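Local coordinates for protein beta-galactoside alpha-2,6-sialyltransferase (PDB 2Z4T) that catalyses the transfer of sialic acid from a CMP-linked donor onto beta-galactosides such as lactose, forming an alpha-2,6 linkage, at residues L132-K137 with N226-D231; S336-D341 with F431-M436. All coordinates share one frame; numbering follows the deposited sequence.

Contact 1 of 2, residues L132-K137 with N226-D231; sequences LMDIIK and NIDLYD
OD2 of Asp-134 is gripped twice: by the phenol of Tyr-230, whose OH donates to it over a very short 2.5 Å, and by a water that donates to it at 2.7 Å. The carboxylate meets the tyrosine at the ring edge, with OD2 close to the ring plane, while the carboxylate plane itself is turned 43° from that of the ring. The two side chains reach for each other from opposite directions, aspartate and longer tyrosine together spanning the gap, where the nearest CA atoms, those of Asp-134 and Asp-228, are 10.1 Å apart. Asp-228, two residues before Tyr-230 and on the same side of the strand, brings its own OD2 to 4.0 Å from OD2 of Asp-134. Two carboxylates so close would probably repel, but the same water also donates to Asp-228 OD2, at 3.2 Å, and so offers a proton to each. Asp-228 OD1 is held in turn by Asn-226 ND2 (2.9 Å), which comes from above the carboxylate plane. The contact ties helix 126-141 to strand 222-230 across one face of the parallel core of a Rossmann-like half of the GT-B fold. Tyr-230 ends the strand, two residues before Asp-232 of the acceptor-sugar pocket, and stacks on His-291 of strand 288-292, while Ile-135 of the helix packs on strand 146-151.

Contact 2 of 2, residues S336-D341 with F431-M436; sequences SIVNFD and FEVLMM. With C5P (cytidine-5'-monophosphate), chain C.
Leu-434 lays its CD2 methyl over one face of the Phe-340 ring, 3.8 Å from the ring centroid and 16° off the normal, a CH-pi contact displaced toward the rim at CZ. The phenylalanine is extended, CG anti to the backbone N (chi1 -177°), which carries its ring out to the helix 431-436. Leu-434 crosses it at about a right angle: its CB points neither toward nor away from segment 336-341, and it is the far end of the chain that closes in. Val-433 meets the same ring obliquely, CG2 lying 3.7 Å from Phe-340 CD2, and its CG2 also touches CG2 of Val-338 more loosely at 4.3 Å. Chi1 of Val-433 and chi2 of Leu-434 both lie away from staggered values, which may reflect mild strain or loosely defined rotamers. On the same helix, Glu-432 bends at chi2 to present its carboxylate to the ribose of CMP: OE1 accepts from O3' at 3.0 Å and OE2 from O2' at 2.4 Å, a length so short that its exact value is doubtful. The backbone N of Phe-431 donates to the cytosine O2 at 2.8 Å. Phe-431 and Glu-432 thus hold base and sugar, while Val-433 and Leu-434 turn to the apolar side. A Schellman motif at Asn-339 follows helix 328-338, and Asp-341 N-caps helix 342-349 through a weak bond from OD1 to Lys-344 N; Leu-345 of that helix packs against both Phe-340 and Leu-434, and Val-433 also reaches Leu-129 of helix 126-141.

How the contacts relate
The centres of contacts 1 and 2 lie about 17 Å apart, and helix 126-141 connects them. One side of it faces strand 222-230 in contact 1; from other sides Leu-132 CD1 packs on Val-338 CG1 (3.5 Å), and Met-133 SD lies 3.8 Å from Met-436 CE. Along the chain they come in series, contact 1 closing before contact 2 opens. Contact 1 belongs to the sheet near the acceptor-sugar pocket, whereas contact 2 includes the helix 431-436 that holds CMP. Of the two packing contacts, that of Met-133 with Met-436 bears directly on this helix, consistent with a link between the acceptor and nucleotide sides of the GT-B fold.

Contact 1 of 2, residues L132-K137 with N226-D231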
ATOM      1  N   LEU A 132       1.205  -2.270   1.637  1.00 38.10           N
ATOM      2  CA  LEU A 132       1.209  -3.410   2.535  1.00 38.09           C
ATOM      3  C   LEU A 132       1.251  -4.713   1.764  1.00 39.19           C
ATOM      4  O   LEU A 132       2.028  -5.624   2.100  1.00 40.17           O
ATOM      5  CB  LEU A 132      -0.054  -3.452   3.386  1.00 37.58           C
ATOM      6  CG  LEU A 132       0.011  -3.996   4.823  1.00 37.29           C
ATOM      7  CD1 LEU A 132      -1.282  -4.622   5.254  1.00 34.84           C
ATOM      8  CD2 LEU A 132       1.174  -4.936   5.118  1.00 37.36           C
ATOM      9  N   MET A 133       0.390  -4.824   0.761  1.00 39.21           N
ATOM     10  CA  MET A 133       0.343  -6.027  -0.043  1.00 40.00           C
ATOM     11  C   MET A 133       1.664  -6.240  -0.808  1.00 39.74           C
ATOM     12  O   MET A 133       2.099  -7.371  -0.947  1.00 39.68           O
ATOM     13  CB  MET A 133      -0.862  -6.002  -0.989  1.00 39.85           C
ATOM     14  CG  MET A 133      -2.200  -6.125  -0.273  1.00 40.03           C
ATOM     15  SD  MET A 133      -3.586  -6.449  -1.389  1.00 41.85           S
ATOM     16  CE  MET A 133      -3.674  -4.944  -2.361  1.00 41.20           C
ATOM     17  N   ASP A 134       2.295  -5.152  -1.277  1.00 39.53           N
ATOM     18  CA  ASP A 134       3.619  -5.225  -1.921  1.00 39.30           C
ATOM     19  C   ASP A 134       4.720  -5.729  -0.984  1.00 39.78           C
ATOM     20  O   ASP A 134       5.626  -6.447  -1.421  1.00 39.72           O
ATOM     21  CB  ASP A 134       4.033  -3.874  -2.481  1.00 38.61           C
ATOM     22  CG  ASP A 134       3.177  -3.436  -3.656  1.00 38.29           C
ATOM     23  OD1 ASP A 134       2.443  -4.270  -4.269  1.00 39.47           O
ATOM     24  OD2 ASP A 134       3.230  -2.240  -3.970  1.00 34.22           O
ATOM     25  N   ILE A 135       4.627  -5.359   0.297  1.00 39.28           N
ATOM     26  CA  ILE A 135       5.647  -5.682   1.269  1.00 38.71           C
ATOM     27  C   ILE A 135       5.586  -7.165   1.566  1.00 40.00           C
ATOM     28  O   ILE A 135       6.615  -7.851   1.519  1.00 40.70           O
ATOM     29  CB  ILE A 135       5.451  -4.876   2.561  1.00 38.47           C
ATOM     30  CG1 ILE A 135       5.903  -3.430   2.352  1.00 38.22           C
ATOM     31  CG2 ILE A 135       6.148  -5.540   3.764  1.00 36.73           C
ATOM     32  CD1 ILE A 135       5.417  -2.441   3.430  1.00 38.48           C
ATOM     33  N   ILE A 136       4.390  -7.659   1.873  1.00 40.26           N
ATOM     34  CA  ILE A 136       4.196  -9.063   2.145  1.00 41.25           C
ATOM     35  C   ILE A 136       4.678  -9.956   0.970  1.00 42.26           C
ATOM     36  O   ILE A 136       5.414 -10.917   1.186  1.00 42.19           O
ATOM     37  CB  ILE A 136       2.725  -9.364   2.545  1.00 41.67           C
ATOM     38  CG1 ILE A 136       2.382  -8.563   3.806  1.00 40.91           C
ATOM     39  CG2 ILE A 136       2.532 -10.873   2.787  1.00 40.90           C
ATOM     40  CD1 ILE A 136       1.011  -8.742   4.299  1.00 40.29           C
ATOM     41  N   LYS A 137       4.310  -9.614  -0.263  1.00 43.11           N
ATOM     42  CA  LYS A 137       4.817 -10.338  -1.428  1.00 43.96           C
ATOM     43  C   LYS A 137       6.358 -10.286  -1.513  1.00 44.72           C
ATOM     44  O   LYS A 137       7.018 -11.286  -1.818  1.00 44.64           O
ATOM     45  CB  LYS A 137       4.187  -9.803  -2.715  1.00 43.98           C
ATOM     46  CG  LYS A 137       4.645 -10.547  -3.946  1.00 44.44           C
ATOM     47  CD  LYS A 137       3.855 -10.197  -5.167  1.00 46.40           C
ATOM     48  CE  LYS A 137       4.602 -10.647  -6.423  1.00 48.66           C
ATOM     49  NZ  LYS A 137       4.008 -10.059  -7.672  1.00 51.12           N
ATOM     50  N   ASN A 226      12.908   1.330  -9.300  1.00 42.87           N
ATOM     51  CA  ASN A 226      11.466   1.527  -9.555  1.00 42.54           C
ATOM     52  C   ASN A 226      10.829   2.540  -8.607  1.00 41.96           C
ATOM     53  O   ASN A 226      11.182   2.617  -7.412  1.00 41.73           O
ATOM     54  CB  ASN A 226      10.682   0.193  -9.469  1.00 42.56           C
ATOM     55  CG  ASN A 226       9.188   0.362  -9.789  1.00 43.39           C
ATOM     56  OD1 ASN A 226       8.805   0.530 -10.957  1.00 45.22           O
ATOM     57  ND2 ASN A 226       8.340   0.330  -8.749  1.00 41.36           N
ATOM     58  N   ILE A 227       9.888   3.307  -9.153  1.00 41.08           N
ATOM     59  CA  ILE A 227       8.985   4.120  -8.351  1.00 40.25           C
ATOM     60  C   ILE A 227       7.558   3.679  -8.638  1.00 40.51           C
ATOM     61  O   ILE A 227       7.109   3.682  -9.789  1.00 40.28           O
ATOM     62  CB  ILE A 227       9.149   5.640  -8.618  1.00 40.24           C
ATOM     63  CG1 ILE A 227      10.633   6.041  -8.527  1.00 39.30           C
ATOM     64  CG2 ILE A 227       8.279   6.436  -7.660  1.00 38.81           C
ATOM     65  CD1 ILE A 227      10.909   7.499  -8.772  1.00 39.57           C
ATOM     66  N   ASP A 228       6.864   3.266  -7.579  1.00 40.69           N
ATOM     67  CA  ASP A 228       5.443   2.916  -7.644  1.00 40.37           C
ATOM     68  C   ASP A 228       4.602   4.083  -7.174  1.00 39.67           C
ATOM     69  O   ASP A 228       4.873   4.670  -6.121  1.00 39.56           O
ATOM     70  CB  ASP A 228       5.146   1.723  -6.743  1.00 40.62           C
ATOM     71  CG  ASP A 228       5.474   0.398  -7.392  1.00 43.26           C
ATOM     72  OD1 ASP A 228       5.428   0.313  -8.644  1.00 43.74           O
ATOM     73  OD2 ASP A 228       5.760  -0.575  -6.628  1.00 46.55           O
ATOM     74  N   LEU A 229       3.571   4.403  -7.938  1.00 38.96           N
ATOM     75  CA  LEU A 229       2.626   5.435  -7.543  1.00 38.80           C
ATOM     76  C   LEU A 229       1.208   4.854  -7.403  1.00 38.69           C
ATOM     77  O   LEU A 229       0.648   4.298  -8.365  1.00 39.26           O
ATOM     78  CB  LEU A 229       2.692   6.605  -8.529  1.00 38.76           C
ATOM     79  CG  LEU A 229       4.165   7.044  -8.544  1.00 39.19           C
ATOM     80  CD1 LEU A 229       4.751   7.187  -9.947  1.00 38.70           C
ATOM     81  CD2 LEU A 229       4.475   8.231  -7.613  1.00 35.68           C
ATOM     82  N   TYR A 230       0.660   4.953  -6.195  1.00 37.94           N
ATOM     83  CA  TYR A 230      -0.662   4.439  -5.897  1.00 38.08           C
ATOM     84  C   TYR A 230      -1.507   5.635  -5.538  1.00 38.26           C
ATOM     85  O   TYR A 230      -1.081   6.452  -4.713  1.00 38.40           O
ATOM     86  CB  TYR A 230      -0.624   3.450  -4.717  1.00 38.44           C
ATOM     87  CG  TYR A 230       0.029   2.122  -5.024  1.00 38.09           C
ATOM     88  CD1 TYR A 230       1.322   1.834  -4.578  1.00 38.41           C
ATOM     89  CD2 TYR A 230      -0.640   1.151  -5.768  1.00 39.94           C
ATOM     90  CE1 TYR A 230       1.955   0.601  -4.879  1.00 37.90           C
ATOM     91  CE2 TYR A 230      -0.037  -0.097  -6.064  1.00 40.36           C
ATOM     92  CZ  TYR A 230       1.259  -0.352  -5.617  1.00 40.24           C
ATOM     93  OH  TYR A 230       1.836  -1.569  -5.904  1.00 40.17           O
ATOM     94  N   ASP A 231      -2.683   5.745  -6.165  1.00 38.10           N
ATOM     95  CA  ASP A 231      -3.611   6.866  -5.954  1.00 38.13           C
ATOM     96  C   ASP A 231      -4.094   6.984  -4.514  1.00 38.04           C
ATOM     97  O   ASP A 231      -4.478   5.997  -3.899  1.00 37.42           O
ATOM     98  CB  ASP A 231      -4.857   6.727  -6.835  1.00 38.30           C
ATOM     99  CG  ASP A 231      -4.571   6.940  -8.303  1.00 38.66           C
ATOM    100  OD1 ASP A 231      -3.585   7.644  -8.600  1.00 40.50           O
ATOM    101  OD2 ASP A 231      -5.324   6.396  -9.151  1.00 38.64           O
TER
HETATM  102  O   HOH W   1       5.044  -0.308  -3.510  1.00 26.58           O

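Contact 2 of 2, residues S336-D341 with F431-M436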
ATOM      1  N   SER A 336      -4.071  -9.714   9.928  1.00 39.18           N
ATOM      2  CA  SER A 336      -3.604  -9.374  11.226  1.00 39.95           C
ATOM      3  C   SER A 336      -3.031  -7.951  11.229  1.00 39.83           C
ATOM      4  O   SER A 336      -3.316  -7.173  12.131  1.00 40.70           O
ATOM      5  CB  SER A 336      -2.568 -10.403  11.627  1.00 39.70           C
ATOM      6  OG  SER A 336      -1.975 -10.019  12.823  1.00 42.76           O
ATOM      7  N   ILE A 337      -2.257  -7.596  10.212  1.00 39.36           N
ATOM      8  CA  ILE A 337      -1.749  -6.235  10.118  1.00 38.93           C
ATOM      9  C   ILE A 337      -2.839  -5.179   9.871  1.00 39.77           C
ATOM     10  O   ILE A 337      -2.772  -4.095  10.438  1.00 39.89           O
ATOM     11  CB  ILE A 337      -0.594  -6.099   9.102  1.00 38.75           C
ATOM     12  CG1 ILE A 337       0.602  -6.943   9.576  1.00 37.53           C
ATOM     13  CG2 ILE A 337      -0.186  -4.618   8.972  1.00 37.61           C
ATOM     14  CD1 ILE A 337       1.763  -7.032   8.593  1.00 37.41           C
ATOM     15  N   VAL A 338      -3.828  -5.487   9.030  1.00 40.25           N
ATOM     16  CA  VAL A 338      -4.959  -4.570   8.833  1.00 41.45           C
ATOM     17  C   VAL A 338      -6.019  -4.631   9.971  1.00 41.98           C
ATOM     18  O   VAL A 338      -6.970  -3.861   9.966  1.00 42.13           O
ATOM     19  CB  VAL A 338      -5.635  -4.710   7.413  1.00 41.65           C
ATOM     20  CG1 VAL A 338      -4.575  -4.807   6.301  1.00 39.95           C
ATOM     21  CG2 VAL A 338      -6.588  -5.918   7.371  1.00 41.84           C
ATOM     22  N   ASN A 339      -5.821  -5.528  10.940  1.00 42.37           N
ATOM     23  CA  ASN A 339      -6.762  -5.767  12.056  1.00 42.99           C
ATOM     24  C   ASN A 339      -8.177  -6.207  11.668  1.00 42.30           C
ATOM     25  O   ASN A 339      -9.167  -5.835  12.308  1.00 41.73           O
ATOM     26  CB  ASN A 339      -6.789  -4.613  13.073  1.00 43.65           C
ATOM     27  CG  ASN A 339      -5.401  -4.283  13.628  1.00 46.71           C
ATOM     28  OD1 ASN A 339      -4.585  -5.171  13.846  1.00 50.39           O
ATOM     29  ND2 ASN A 339      -5.128  -2.996  13.835  1.00 49.42           N
ATOM     30  N   PHE A 340      -8.256  -7.022  10.622  1.00 41.85           N
ATOM     31  CA  PHE A 340      -9.521  -7.624  10.242  1.00 41.83           C
ATOM     32  C   PHE A 340      -9.691  -9.029  10.827  1.00 42.03           C
ATOM     33  O   PHE A 340      -8.996  -9.978  10.452  1.00 42.55           O
ATOM     34  CB  PHE A 340      -9.708  -7.635   8.718  1.00 40.92           C
ATOM     35  CG  PHE A 340     -11.042  -8.197   8.274  1.00 40.25           C
ATOM     36  CD1 PHE A 340     -12.205  -7.951   9.013  1.00 36.99           C
ATOM     37  CD2 PHE A 340     -11.138  -8.954   7.114  1.00 38.67           C
ATOM     38  CE1 PHE A 340     -13.431  -8.453   8.603  1.00 35.98           C
ATOM     39  CE2 PHE A 340     -12.361  -9.464   6.705  1.00 38.55           C
ATOM     40  CZ  PHE A 340     -13.516  -9.212   7.462  1.00 37.27           C
ATOM     41  N   ASP A 341     -10.609  -9.149  11.767  1.00 41.89           N
ATOM     42  CA  ASP A 341     -10.985 -10.450  12.276  1.00 41.99           C
ATOM     43  C   ASP A 341     -12.190 -10.962  11.464  1.00 41.45           C
ATOM     44  O   ASP A 341     -13.348 -10.630  11.737  1.00 40.75           O
ATOM     45  CB  ASP A 341     -11.292 -10.347  13.768  1.00 42.32           C
ATOM     46  CG  ASP A 341     -11.630 -11.693  14.400  1.00 44.22           C
ATOM     47  OD1 ASP A 341     -11.610 -12.760  13.715  1.00 44.86           O
ATOM     48  OD2 ASP A 341     -11.926 -11.663  15.609  1.00 46.07           O
ATOM     49  N   PHE A 431     -12.144  -0.918   3.250  1.00 38.94           N
ATOM     50  CA  PHE A 431     -13.298  -1.705   2.889  1.00 39.08           C
ATOM     51  C   PHE A 431     -12.950  -2.717   1.809  1.00 39.10           C
ATOM     52  O   PHE A 431     -13.567  -3.793   1.712  1.00 38.26           O
ATOM     53  CB  PHE A 431     -14.447  -0.793   2.446  1.00 39.62           C
ATOM     54  CG  PHE A 431     -15.743  -1.507   2.229  1.00 39.20           C
ATOM     55  CD1 PHE A 431     -16.422  -2.083   3.292  1.00 43.61           C
ATOM     56  CD2 PHE A 431     -16.291  -1.596   0.966  1.00 40.03           C
ATOM     57  CE1 PHE A 431     -17.661  -2.751   3.098  1.00 43.26           C
ATOM     58  CE2 PHE A 431     -17.505  -2.229   0.751  1.00 39.75           C
ATOM     59  CZ  PHE A 431     -18.196  -2.815   1.812  1.00 41.33           C
ATOM     60  N   GLU A 432     -11.963  -2.391   0.981  1.00 39.47           N
ATOM     61  CA  GLU A 432     -11.669  -3.356  -0.057  1.00 40.17           C
ATOM     62  C   GLU A 432     -11.071  -4.674   0.451  1.00 40.21           C
ATOM     63  O   GLU A 432     -11.139  -5.688  -0.246  1.00 40.40           O
ATOM     64  CB  GLU A 432     -11.064  -2.774  -1.358  1.00 40.42           C
ATOM     65  CG  GLU A 432     -10.173  -1.587  -1.295  1.00 41.14           C
ATOM     66  CD  GLU A 432     -10.810  -0.269  -0.942  1.00 40.97           C
ATOM     67  OE1 GLU A 432     -11.400   0.424  -1.782  1.00 40.14           O
ATOM     68  OE2 GLU A 432     -10.606   0.138   0.196  1.00 42.94           O
ATOM     69  N   VAL A 433     -10.603  -4.716   1.702  1.00 40.16           N
ATOM     70  CA  VAL A 433     -10.205  -6.003   2.224  1.00 39.78           C
ATOM     71  C   VAL A 433     -11.414  -6.913   2.416  1.00 40.40           C
ATOM     72  O   VAL A 433     -11.299  -8.144   2.263  1.00 40.55           O
ATOM     73  CB  VAL A 433      -9.233  -5.965   3.453  1.00 40.49           C
ATOM     74  CG1 VAL A 433      -8.487  -4.641   3.562  1.00 38.88           C
ATOM     75  CG2 VAL A 433      -9.895  -6.357   4.733  1.00 38.66           C
ATOM     76  N   LEU A 434     -12.585  -6.326   2.680  1.00 40.37           N
ATOM     77  CA  LEU A 434     -13.798  -7.146   2.735  1.00 40.69           C
ATOM     78  C   LEU A 434     -14.141  -7.702   1.361  1.00 40.23           C
ATOM     79  O   LEU A 434     -14.637  -8.818   1.251  1.00 40.23           O
ATOM     80  CB  LEU A 434     -15.015  -6.419   3.334  1.00 40.82           C
ATOM     81  CG  LEU A 434     -15.031  -5.749   4.713  1.00 41.94           C
ATOM     82  CD1 LEU A 434     -16.303  -6.139   5.379  1.00 42.09           C
ATOM     83  CD2 LEU A 434     -13.846  -6.062   5.631  1.00 42.66           C
ATOM     84  N   MET A 435     -13.887  -6.923   0.320  1.00 39.89           N
ATOM     85  CA  MET A 435     -14.045  -7.427  -1.038  1.00 40.24           C
ATOM     86  C   MET A 435     -13.087  -8.585  -1.311  1.00 39.86           C
ATOM     87  O   MET A 435     -13.514  -9.616  -1.812  1.00 40.03           O
ATOM     88  CB  MET A 435     -13.820  -6.330  -2.072  1.00 39.65           C
ATOM     89  CG  MET A 435     -14.113  -6.759  -3.508  1.00 39.27           C
ATOM     90  SD  MET A 435     -13.553  -5.491  -4.682  1.00 42.22           S
ATOM     91  CE  MET A 435     -11.777  -5.593  -4.384  1.00 37.95           C
ATOM     92  N   MET A 436     -11.811  -8.400  -0.970  1.00 39.22           N
ATOM     93  CA  MET A 436     -10.758  -9.379  -1.245  1.00 39.13           C
ATOM     94  C   MET A 436     -10.918 -10.648  -0.437  1.00 39.16           C
ATOM     95  O   MET A 436     -10.477 -11.711  -0.883  1.00 39.20           O
ATOM     96  CB  MET A 436      -9.370  -8.791  -0.979  1.00 38.81           C
ATOM     97  CG  MET A 436      -9.007  -7.645  -1.920  1.00 38.67           C
ATOM     98  SD  MET A 436      -7.281  -7.228  -1.831  1.00 40.75           S
ATOM     99  CE  MET A 436      -7.198  -6.337  -0.280  1.00 39.97           C
TER
HETATM  100  O3P C5P C1427     -13.756   7.873   1.227  1.00 24.03           O
HETATM  101  P   C5P C1427     -12.437   7.982   0.559  1.00 26.09           P
HETATM  102  O1P C5P C1427     -11.559   8.888   1.411  1.00 26.09           O
HETATM  103  O2P C5P C1427     -12.552   8.258  -0.926  1.00 23.00           O
HETATM  104  O5' C5P C1427     -11.827   6.523   0.602  1.00 25.07           O
HETATM  105  C5' C5P C1427     -10.461   6.265   0.359  1.00 24.98           C
HETATM  106  C4' C5P C1427     -10.223   4.857   0.902  1.00 25.11           C
HETATM  107  O4' C5P C1427     -10.492   4.825   2.310  1.00 24.90           O
HETATM  108  C3' C5P C1427     -11.168   3.815   0.331  1.00 22.78           C
HETATM  109  O3' C5P C1427     -10.678   3.212  -0.861  1.00 28.64           O
HETATM  110  C2' C5P C1427     -11.177   2.784   1.424  1.00 23.14           C
HETATM  111  O2' C5P C1427      -9.942   2.065   1.446  1.00 24.69           O
HETATM  112  C1' C5P C1427     -11.121   3.591   2.681  1.00 23.28           C
HETATM  113  N1  C5P C1427     -12.466   3.783   3.217  1.00 23.62           N
HETATM  114  C2  C5P C1427     -13.061   2.739   3.978  1.00 23.55           C
HETATM  115  N3  C5P C1427     -14.300   2.893   4.509  1.00 24.70           N
HETATM  116  C4  C5P C1427     -14.999   4.043   4.313  1.00 24.24           C
HETATM  117  C5  C5P C1427     -14.437   5.096   3.561  1.00 23.83           C
HETATM  118  C6  C5P C1427     -13.148   4.941   3.022  1.00 23.37           C
HETATM  119  O2  C5P C1427     -12.468   1.667   4.166  1.00 23.77           O
HETATM  120  N4  C5P C1427     -16.231   4.163   4.869  1.00 23.42           N